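Local coordinates for protein uroporphyrinogen III synthase (Thermus thermophilus, PDB 1WCW) that probably catalyses the cyclisation of the linear tetrapyrrole hydroxymethylbilane to uroporphyrinogen III, with inversion of ring D, on the pathway to haem and related tetrapyrroles, at residues 58-63 with 156-161; 132-137 with 148-153; 219-224 with 246-251. One frame throughout, in Å; residues are numbered along the deposited sequence.

Contact 1 of 3, residues 58-63 with 156-161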
loop_
_atom_site.group_PDB
_atom_site.type_symbol
_atom_site.label_atom_id
_atom_site.label_comp_id
_atom_site.label_asym_id
_atom_site.label_seq_id
_atom_site.Cartn_x
_atom_site.Cartn_y
_atom_site.Cartn_z
ATOM N N GLN A 58 10.159 -10.365 -23.874
ATOM C CA GLN A 58 10.026 -11.549 -24.750
ATOM C C GLN A 58 8.552 -11.963 -24.881
ATOM O O GLN A 58 8.237 -12.822 -25.712
ATOM C CB GLN A 58 10.791 -12.730 -24.164
ATOM C CG GLN A 58 12.250 -12.481 -23.979
ATOM C CD GLN A 58 12.888 -12.084 -25.254
ATOM O OE1 GLN A 58 12.785 -12.783 -26.277
ATOM N NE2 GLN A 58 13.549 -10.949 -25.229
ATOM N N GLY A 59 7.654 -11.343 -24.103
ATOM C CA GLY A 59 6.240 -11.670 -24.164
ATOM C C GLY A 59 5.816 -12.518 -22.956
ATOM O O GLY A 59 6.506 -13.438 -22.466
ATOM N N VAL A 60 4.609 -12.186 -22.470
ATOM C CA VAL A 60 3.975 -12.901 -21.344
ATOM C C VAL A 60 2.480 -13.049 -21.642
ATOM O O VAL A 60 1.907 -12.296 -22.439
ATOM C CB VAL A 60 4.147 -12.147 -19.979
ATOM C CG1 VAL A 60 5.630 -12.028 -19.645
ATOM C CG2 VAL A 60 3.510 -10.773 -20.017
ATOM N N ASP A 61 1.882 -13.984 -20.932
ATOM C CA ASP A 61 0.458 -14.210 -21.169
ATOM C C ASP A 61 -0.416 -13.359 -20.312
ATOM O O ASP A 61 -1.506 -12.977 -20.718
ATOM C CB ASP A 61 0.217 -15.693 -20.936
ATOM C CG ASP A 61 1.011 -16.498 -21.899
ATOM O OD1 ASP A 61 0.629 -16.485 -23.082
ATOM O OD2 ASP A 61 2.083 -17.031 -21.497
ATOM N N LEU A 62 0.090 -13.025 -19.134
ATOM C CA LEU A 62 -0.669 -12.235 -18.190
ATOM C C LEU A 62 0.287 -11.268 -17.506
ATOM O O LEU A 62 1.445 -11.597 -17.223
ATOM C CB LEU A 62 -1.326 -13.164 -17.162
ATOM C CG LEU A 62 -2.286 -12.581 -16.139
ATOM C CD1 LEU A 62 -3.313 -13.679 -15.770
ATOM C CD2 LEU A 62 -1.561 -12.096 -14.976
ATOM N N PHE A 63 -0.216 -10.074 -17.258
ATOM C CA PHE A 63 0.515 -9.054 -16.521
ATOM C C PHE A 63 -0.382 -8.564 -15.403
ATOM O O PHE A 63 -1.489 -8.108 -15.611
ATOM C CB PHE A 63 0.890 -7.870 -17.446
ATOM C CG PHE A 63 1.625 -6.749 -16.714
ATOM C CD1 PHE A 63 2.946 -6.921 -16.274
ATOM C CD2 PHE A 63 0.981 -5.568 -16.406
ATOM C CE1 PHE A 63 3.594 -5.890 -15.505
ATOM C CE2 PHE A 63 1.618 -4.566 -15.672
ATOM C CZ PHE A 63 2.888 -4.721 -15.221
ATOM N N ARG A 156 3.769 -19.827 -14.884
ATOM C CA ARG A 156 5.076 -19.625 -14.286
ATOM C C ARG A 156 5.091 -18.096 -13.884
ATOM O O ARG A 156 4.782 -17.245 -14.759
ATOM C CB ARG A 156 6.183 -19.849 -15.278
ATOM C CG ARG A 156 7.591 -19.598 -14.701
ATOM C CD ARG A 156 8.690 -19.954 -15.738
ATOM N NE ARG A 156 8.545 -19.184 -16.979
ATOM C CZ ARG A 156 9.230 -19.373 -18.108
ATOM N NH1 ARG A 156 9.004 -18.587 -19.161
ATOM N NH2 ARG A 156 10.133 -20.344 -18.205
ATOM N N VAL A 157 5.486 -17.787 -12.674
ATOM C CA VAL A 157 5.488 -16.377 -12.210
ATOM C C VAL A 157 6.806 -15.685 -12.534
ATOM O O VAL A 157 7.884 -16.245 -12.248
ATOM C CB VAL A 157 5.193 -16.270 -10.716
ATOM C CG1 VAL A 157 5.276 -14.788 -10.246
ATOM C CG2 VAL A 157 3.776 -16.780 -10.448
ATOM N N LEU A 158 6.737 -14.494 -13.161
ATOM C CA LEU A 158 7.927 -13.674 -13.477
ATOM C C LEU A 158 7.772 -12.441 -12.571
ATOM O O LEU A 158 6.986 -11.573 -12.847
ATOM C CB LEU A 158 7.900 -13.339 -14.960
ATOM C CG LEU A 158 8.923 -12.263 -15.379
ATOM C CD1 LEU A 158 10.360 -12.814 -15.242
ATOM C CD2 LEU A 158 8.634 -11.882 -16.778
ATOM N N PRO A 159 8.490 -12.378 -11.450
ATOM C CA PRO A 159 8.357 -11.246 -10.558
ATOM C C PRO A 159 9.096 -10.026 -11.111
ATOM O O PRO A 159 10.208 -10.186 -11.650
ATOM C CB PRO A 159 8.974 -11.764 -9.262
ATOM C CG PRO A 159 10.058 -12.698 -9.783
ATOM C CD PRO A 159 9.476 -13.380 -10.953
ATOM N N LEU A 160 8.547 -8.840 -10.907
ATOM C CA LEU A 160 9.218 -7.596 -11.319
ATOM C C LEU A 160 9.081 -6.643 -10.177
ATOM O O LEU A 160 7.992 -6.236 -9.849
ATOM C CB LEU A 160 8.538 -7.000 -12.551
ATOM C CG LEU A 160 8.593 -7.876 -13.826
ATOM C CD1 LEU A 160 7.292 -7.737 -14.589
ATOM C CD2 LEU A 160 9.742 -7.432 -14.730
ATOM N N MET A 161 10.204 -6.270 -9.551
ATOM C CA MET A 161 10.152 -5.392 -8.378
ATOM C C MET A 161 10.957 -4.147 -8.675
ATOM O O MET A 161 12.198 -4.093 -8.345
ATOM C CB MET A 161 10.676 -6.182 -7.193
ATOM C CG MET A 161 10.509 -5.428 -5.901
ATOM S SD MET A 161 11.275 -6.310 -4.471
ATOM C CE MET A 161 10.226 -7.704 -4.423
#
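Val60 meets Leu158, and Phe63 meets Leu160, in two separate apolar touches that link residues 58-63 with 156-161. In the first, the methyl CG1 of Val60 lies 4.2 Å from CD2 of Leu158, one branch end against another, and the two side chains cross at about a right angle. In the second, CD1 of Leu160 comes up to the edge of the Phe63 ring, near its plane, and stands 4.2 Å from CE1. Both touches are light, and neither face of the ring is used by this leucine. The backbones remain well apart: even the nearest pair of CA atoms, those of Val60 and Leu158, is separated by 8.8 Å. The gap is spanned from both ends. Leu158 extends with CG anti to its backbone N (chi1 169°), while Val60 turns CG1 away from its own carbonyl carbon (chi1 -61°) and holds that methyl beside the backbone N. Just before Val60, Gly59 is the first residue past helix 50-57 to leave helical backbone angles; its phi is positive, and a CB there would press on the carbonyl O of Gln58. Next along the chain, Asp61 OD2 accepts a hydrogen bond from Val133 N, tying the residue just before strand 62-65 to strand 132-137. That strand runs between 62-65 and 155-167 in the mixed sheet, so the four side chains reach across a middle strand, where Leu158 touches Val133 and both Phe63 and Leu160 touch Ala135. Helix 50-57 covers Leu158, and Leu74 of helix 68-80 packs on Phe63 and Leu160.

Contact 2 of 3, residues 132-137 with 148-153; sequences GVAALQ and NALAER
Ala134, Leu136 and Leu150 join the first strand of a beta-alpha-beta unit, made of strand 132-137, helix 144-152 and strand 155-167, to the helix that crosses over it. Leu150 supplies the whole of the helix's share in this contact. Its two methyls divide the work between successive positions on one side of the strand: CD2 lies 3.9 Å from CB of Ala134, and CD1 lies 4.2 Å from CD2 of Leu136. The forked end of the leucine thus spans two strand residues, with a branch for each. Its first torsion explains the reach, since CG stands anti to the carbonyl carbon (chi1 -75°) and the CB-CG bond carries both methyls out from the helix toward the sheet. Ala134 offers nothing beyond its CB, consistent with the close approach of the backbones here, with the CA atoms of Ala134 and Leu150 7.2 Å apart. Leu136 is longer and comes to meet its partner, methyl against methyl.

In the crossover, helix 144-152 lies over one face of the mixed sheet, while Ala135, between the two touching residues, turns its CB away from the helix to the other face. The last turn of the helix is held by ordinary backbone bonds, Glu152 N to Asn148 O and Arg153 N to Ala149 O, both 2.9 Å. Just past it, the guanidinium of Arg153 donates to two backbone carbonyls, NE to Leu127 O and NH2 to Leu124 O, anchoring the helix end to the preceding part of the chain. Leu150 also packs on Leu127 and on Val157 of the returning strand, while Ala134 and Leu136 lean on Leu62 and Leu64 of strand 62-65.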
loop_
_atom_site.group_PDB
_atom_site.type_symbol
_atom_site.label_atom_id
_atom_site.label_comp_id
_atom_site.label_asym_id
_atom_site.label_seq_id
_atom_site.Cartn_x
_atom_site.Cartn_y
_atom_site.Cartn_z
ATOM N N GLY A 132 1.443 -20.692 -19.607
ATOM C CA GLY A 132 2.364 -19.653 -19.926
ATOM C C GLY A 132 2.965 -18.979 -18.724
ATOM O O GLY A 132 3.104 -19.527 -17.639
ATOM N N VAL A 133 3.241 -17.708 -18.954
ATOM C CA VAL A 133 3.943 -16.849 -17.987
ATOM C C VAL A 133 3.100 -15.676 -17.524
ATOM O O VAL A 133 2.457 -15.047 -18.368
ATOM C CB VAL A 133 5.219 -16.301 -18.624
ATOM C CG1 VAL A 133 5.932 -15.421 -17.617
ATOM C CG2 VAL A 133 6.077 -17.468 -19.061
ATOM N N ALA A 134 3.109 -15.482 -16.230
ATOM C CA ALA A 134 2.403 -14.350 -15.601
ATOM C C ALA A 134 3.450 -13.451 -14.958
ATOM O O ALA A 134 4.142 -13.833 -14.010
ATOM C CB ALA A 134 1.404 -14.835 -14.524
ATOM N N ALA A 135 3.512 -12.222 -15.419
ATOM C CA ALA A 135 4.423 -11.222 -14.871
ATOM C C ALA A 135 3.687 -10.526 -13.744
ATOM O O ALA A 135 2.525 -10.099 -13.918
ATOM C CB ALA A 135 4.763 -10.217 -15.938
ATOM N N LEU A 136 4.299 -10.450 -12.580
ATOM C CA LEU A 136 3.676 -9.868 -11.406
ATOM C C LEU A 136 4.536 -8.703 -10.939
ATOM O O LEU A 136 5.716 -8.908 -10.554
ATOM C CB LEU A 136 3.561 -10.966 -10.324
ATOM C CG LEU A 136 3.131 -10.477 -8.962
ATOM C CD1 LEU A 136 1.763 -9.873 -8.964
ATOM C CD2 LEU A 136 3.129 -11.648 -8.059
ATOM N N GLN A 137 3.997 -7.512 -10.921
ATOM C CA GLN A 137 4.742 -6.361 -10.431
ATOM C C GLN A 137 4.527 -6.250 -8.924
ATOM O O GLN A 137 3.381 -6.188 -8.446
ATOM C CB GLN A 137 4.208 -5.117 -11.117
ATOM C CG GLN A 137 4.807 -3.789 -10.597
ATOM C CD GLN A 137 3.900 -3.120 -9.561
ATOM O OE1 GLN A 137 4.354 -2.747 -8.454
ATOM N NE2 GLN A 137 2.693 -2.949 -9.902
ATOM N N ASN A 148 0.783 -17.758 -5.126
ATOM C CA ASN A 148 0.337 -19.117 -5.114
ATOM C C ASN A 148 -0.863 -19.282 -6.055
ATOM O O ASN A 148 -0.953 -20.299 -6.794
ATOM C CB ASN A 148 -0.003 -19.524 -3.681
ATOM C CG ASN A 148 1.238 -19.792 -2.868
ATOM O OD1 ASN A 148 2.057 -20.621 -3.250
ATOM N ND2 ASN A 148 1.390 -19.098 -1.750
ATOM N N ALA A 149 -1.799 -18.320 -6.051
ATOM C CA ALA A 149 -2.933 -18.451 -6.980
ATOM C C ALA A 149 -2.475 -18.441 -8.455
ATOM O O ALA A 149 -2.989 -19.218 -9.270
ATOM C CB ALA A 149 -3.909 -17.354 -6.746
ATOM N N LEU A 150 -1.486 -17.620 -8.847
ATOM C CA LEU A 150 -1.039 -17.610 -10.228
ATOM C C LEU A 150 -0.500 -18.983 -10.579
ATOM O O LEU A 150 -0.762 -19.478 -11.698
ATOM C CB LEU A 150 0.045 -16.558 -10.439
ATOM C CG LEU A 150 -0.529 -15.143 -10.480
ATOM C CD1 LEU A 150 0.637 -14.191 -10.364
ATOM C CD2 LEU A 150 -1.369 -14.922 -11.739
ATOM N N ALA A 151 0.242 -19.604 -9.660
ATOM C CA ALA A 151 0.785 -20.946 -9.952
ATOM C C ALA A 151 -0.339 -21.963 -10.056
ATOM O O ALA A 151 -0.331 -22.808 -10.983
ATOM C CB ALA A 151 1.785 -21.354 -8.840
ATOM N N GLU A 152 -1.326 -21.876 -9.170
ATOM C CA GLU A 152 -2.479 -22.798 -9.224
ATOM C C GLU A 152 -3.233 -22.647 -10.544
ATOM O O GLU A 152 -3.777 -23.629 -11.099
ATOM C CB GLU A 152 -3.421 -22.565 -8.037
ATOM C CG GLU A 152 -2.896 -23.075 -6.715
ATOM C CD GLU A 152 -3.882 -22.806 -5.566
ATOM O OE1 GLU A 152 -4.264 -21.625 -5.326
ATOM O OE2 GLU A 152 -4.283 -23.783 -4.894
ATOM N N ARG A 153 -3.289 -21.428 -11.060
ATOM C CA ARG A 153 -3.967 -21.167 -12.322
ATOM C C ARG A 153 -3.182 -21.608 -13.555
ATOM O O ARG A 153 -3.666 -21.443 -14.678
ATOM C CB ARG A 153 -4.264 -19.654 -12.427
ATOM C CG ARG A 153 -5.294 -19.132 -11.483
ATOM C CD ARG A 153 -6.683 -19.717 -11.689
ATOM N NE ARG A 153 -7.621 -18.843 -11.000
ATOM C CZ ARG A 153 -7.862 -18.926 -9.701
ATOM N NH1 ARG A 153 -7.261 -19.867 -8.984
ATOM N NH2 ARG A 153 -8.581 -18.005 -9.086
#

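Contact 3 of 3, residues 219-224 with 246-251; sequences LAVGRV and GSLLQG
Leu248 meets Leu219 and Val221 where helix 245-260 packs on strand 217-221 of the five-stranded parallel sheet. The axes of segments 219-221 and 246-251 approach to 9.4 Å and run roughly antiparallel, at 152°. Along the helix, Ser247 precedes the contact, its OG hydrogen-bonded to OD1 of Asp240 in the outermost strand, 238-240. Leu248 then points toward the strand. With CG anti to the backbone N (chi1 167°), it sets both methyls against Val221 CG2, crossing that side chain at about a right angle: CD2 is 3.5 Å away, a tight fit, and CD1 4.0 Å. CD1 also lies 4.1 Å from CB of Leu219. Replacing Leu248 by alanine would remove both methyls, and is likely to open a gap between helix and strand and cost Val221 CG2 and Leu219 CB this apolar partner. Leu249 turns its CB away from the strand and packs on Leu29. One turn on from Ser247, Gly251 N bonds to Ser247 O (2.7 Å). Because the Leu248 side chain meets the strand mainly through buried hydrocarbon, the contact probably depends on close shape fit and exclusion of water.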
loop_
_atom_site.group_PDB
_atom_site.type_symbol
_atom_site.label_atom_id
_atom_site.label_comp_id
_atom_site.label_asym_id
_atom_site.label_seq_id
_atom_site.Cartn_x
_atom_site.Cartn_y
_atom_site.Cartn_z
ATOM N N LEU A 219 -7.085 5.700 13.022
ATOM C CA LEU A 219 -7.776 6.345 11.925
ATOM C C LEU A 219 -7.241 5.745 10.654
ATOM O O LEU A 219 -6.029 5.536 10.531
ATOM C CB LEU A 219 -7.529 7.880 11.880
ATOM C CG LEU A 219 -7.605 8.546 13.263
ATOM C CD1 LEU A 219 -7.243 10.012 13.143
ATOM C CD2 LEU A 219 -8.948 8.400 13.880
ATOM N N ALA A 220 -8.142 5.468 9.691
ATOM C CA ALA A 220 -7.693 4.829 8.431
ATOM C C ALA A 220 -8.126 5.610 7.208
ATOM O O ALA A 220 -9.321 5.968 7.180
ATOM C CB ALA A 220 -8.259 3.379 8.323
ATOM N N VAL A 221 -7.227 5.828 6.295
ATOM C CA VAL A 221 -7.604 6.420 4.994
ATOM C C VAL A 221 -7.704 5.222 4.066
ATOM O O VAL A 221 -6.674 4.597 3.730
ATOM C CB VAL A 221 -6.514 7.343 4.457
ATOM C CG1 VAL A 221 -6.916 7.871 3.034
ATOM C CG2 VAL A 221 -6.340 8.509 5.378
ATOM N N GLY A 222 -8.944 4.870 3.711
ATOM C CA GLY A 222 -9.199 3.788 2.756
ATOM C C GLY A 222 -9.763 2.539 3.425
ATOM O O GLY A 222 -9.353 2.156 4.580
ATOM N N ARG A 223 -10.710 1.867 2.764
ATOM C CA ARG A 223 -11.260 0.640 3.263
ATOM C C ARG A 223 -10.206 -0.487 3.370
ATOM O O ARG A 223 -10.305 -1.350 4.274
ATOM C CB ARG A 223 -12.443 0.188 2.323
ATOM C CG ARG A 223 -13.590 -0.492 3.005
ATOM C CD ARG A 223 -14.260 0.481 3.964
ATOM N NE ARG A 223 -14.274 -0.078 5.315
ATOM C CZ ARG A 223 -14.900 0.470 6.337
ATOM N NH1 ARG A 223 -14.864 -0.097 7.523
ATOM N NH2 ARG A 223 -15.596 1.590 6.155
ATOM N N VAL A 224 -9.266 -0.499 2.464
ATOM C CA VAL A 224 -8.249 -1.541 2.515
ATOM C C VAL A 224 -7.336 -1.352 3.747
ATOM O O VAL A 224 -6.979 -2.296 4.444
ATOM C CB VAL A 224 -7.381 -1.566 1.211
ATOM C CG1 VAL A 224 -6.317 -2.609 1.351
ATOM C CG2 VAL A 224 -8.298 -1.947 -0.024
ATOM N N GLY A 246 -7.323 16.463 4.605
ATOM C CA GLY A 246 -8.189 17.434 5.232
ATOM C C GLY A 246 -9.477 16.722 5.600
ATOM O O GLY A 246 -10.054 17.061 6.658
ATOM N N SER A 247 -9.920 15.775 4.776
ATOM C CA SER A 247 -11.156 15.067 5.051
ATOM C C SER A 247 -10.991 14.123 6.268
ATOM O O SER A 247 -11.878 13.974 7.136
ATOM C CB SER A 247 -11.606 14.275 3.805
ATOM O OG SER A 247 -12.748 13.488 4.061
ATOM N N LEU A 248 -9.853 13.442 6.285
ATOM C CA LEU A 248 -9.552 12.512 7.339
ATOM C C LEU A 248 -9.587 13.208 8.684
ATOM O O LEU A 248 -10.281 12.790 9.643
ATOM C CB LEU A 248 -8.157 12.014 7.087
ATOM C CG LEU A 248 -7.543 11.264 8.262
ATOM C CD1 LEU A 248 -8.376 10.018 8.446
ATOM C CD2 LEU A 248 -6.075 10.929 7.951
ATOM N N LEU A 249 -8.846 14.283 8.732
ATOM C CA LEU A 249 -8.725 15.036 9.953
ATOM C C LEU A 249 -9.970 15.726 10.399
ATOM O O LEU A 249 -10.324 15.697 11.582
ATOM C CB LEU A 249 -7.598 16.054 9.882
ATOM C CG LEU A 249 -6.240 15.343 9.807
ATOM C CD1 LEU A 249 -5.131 16.354 9.393
ATOM C CD2 LEU A 249 -5.922 14.755 11.176
ATOM N N GLN A 250 -10.712 16.300 9.428
ATOM C CA GLN A 250 -11.925 16.972 9.770
ATOM C C GLN A 250 -13.030 16.025 10.119
ATOM O O GLN A 250 -13.825 16.274 11.043
ATOM C CB GLN A 250 -12.372 17.882 8.631
ATOM C CG GLN A 250 -11.293 18.865 8.365
ATOM C CD GLN A 250 -11.744 19.839 7.357
ATOM O OE1 GLN A 250 -12.552 20.719 7.680
ATOM N NE2 GLN A 250 -11.264 19.695 6.118
ATOM N N GLY A 251 -13.065 14.925 9.401
ATOM C CA GLY A 251 -14.065 13.906 9.702
ATOM C C GLY A 251 -13.820 13.328 11.105
ATOM O O GLY A 251 -14.753 13.120 11.909
#

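From the N terminus, the chain enters contact 1 at residues 58-63 and leaves it open for more than ninety residues, until strand 155-167 returns. Within that span contact 2 opens at 132-137 and closes at 148-153, so the strand-helix half of the crossover lies within the long loop. Their centres are 8 Å apart, and both involve strand 132-137: it lies between the two strands that contact 1 bridges, and contact 2 packs a helix on it. The chain then returns to the parallel sheet, to which its first strands belong; contact 3 begins there at 219-224 and closes at 246-251, in series with both. Its centre lies about 35 Å from the centre of contact 1, across the chain's centre.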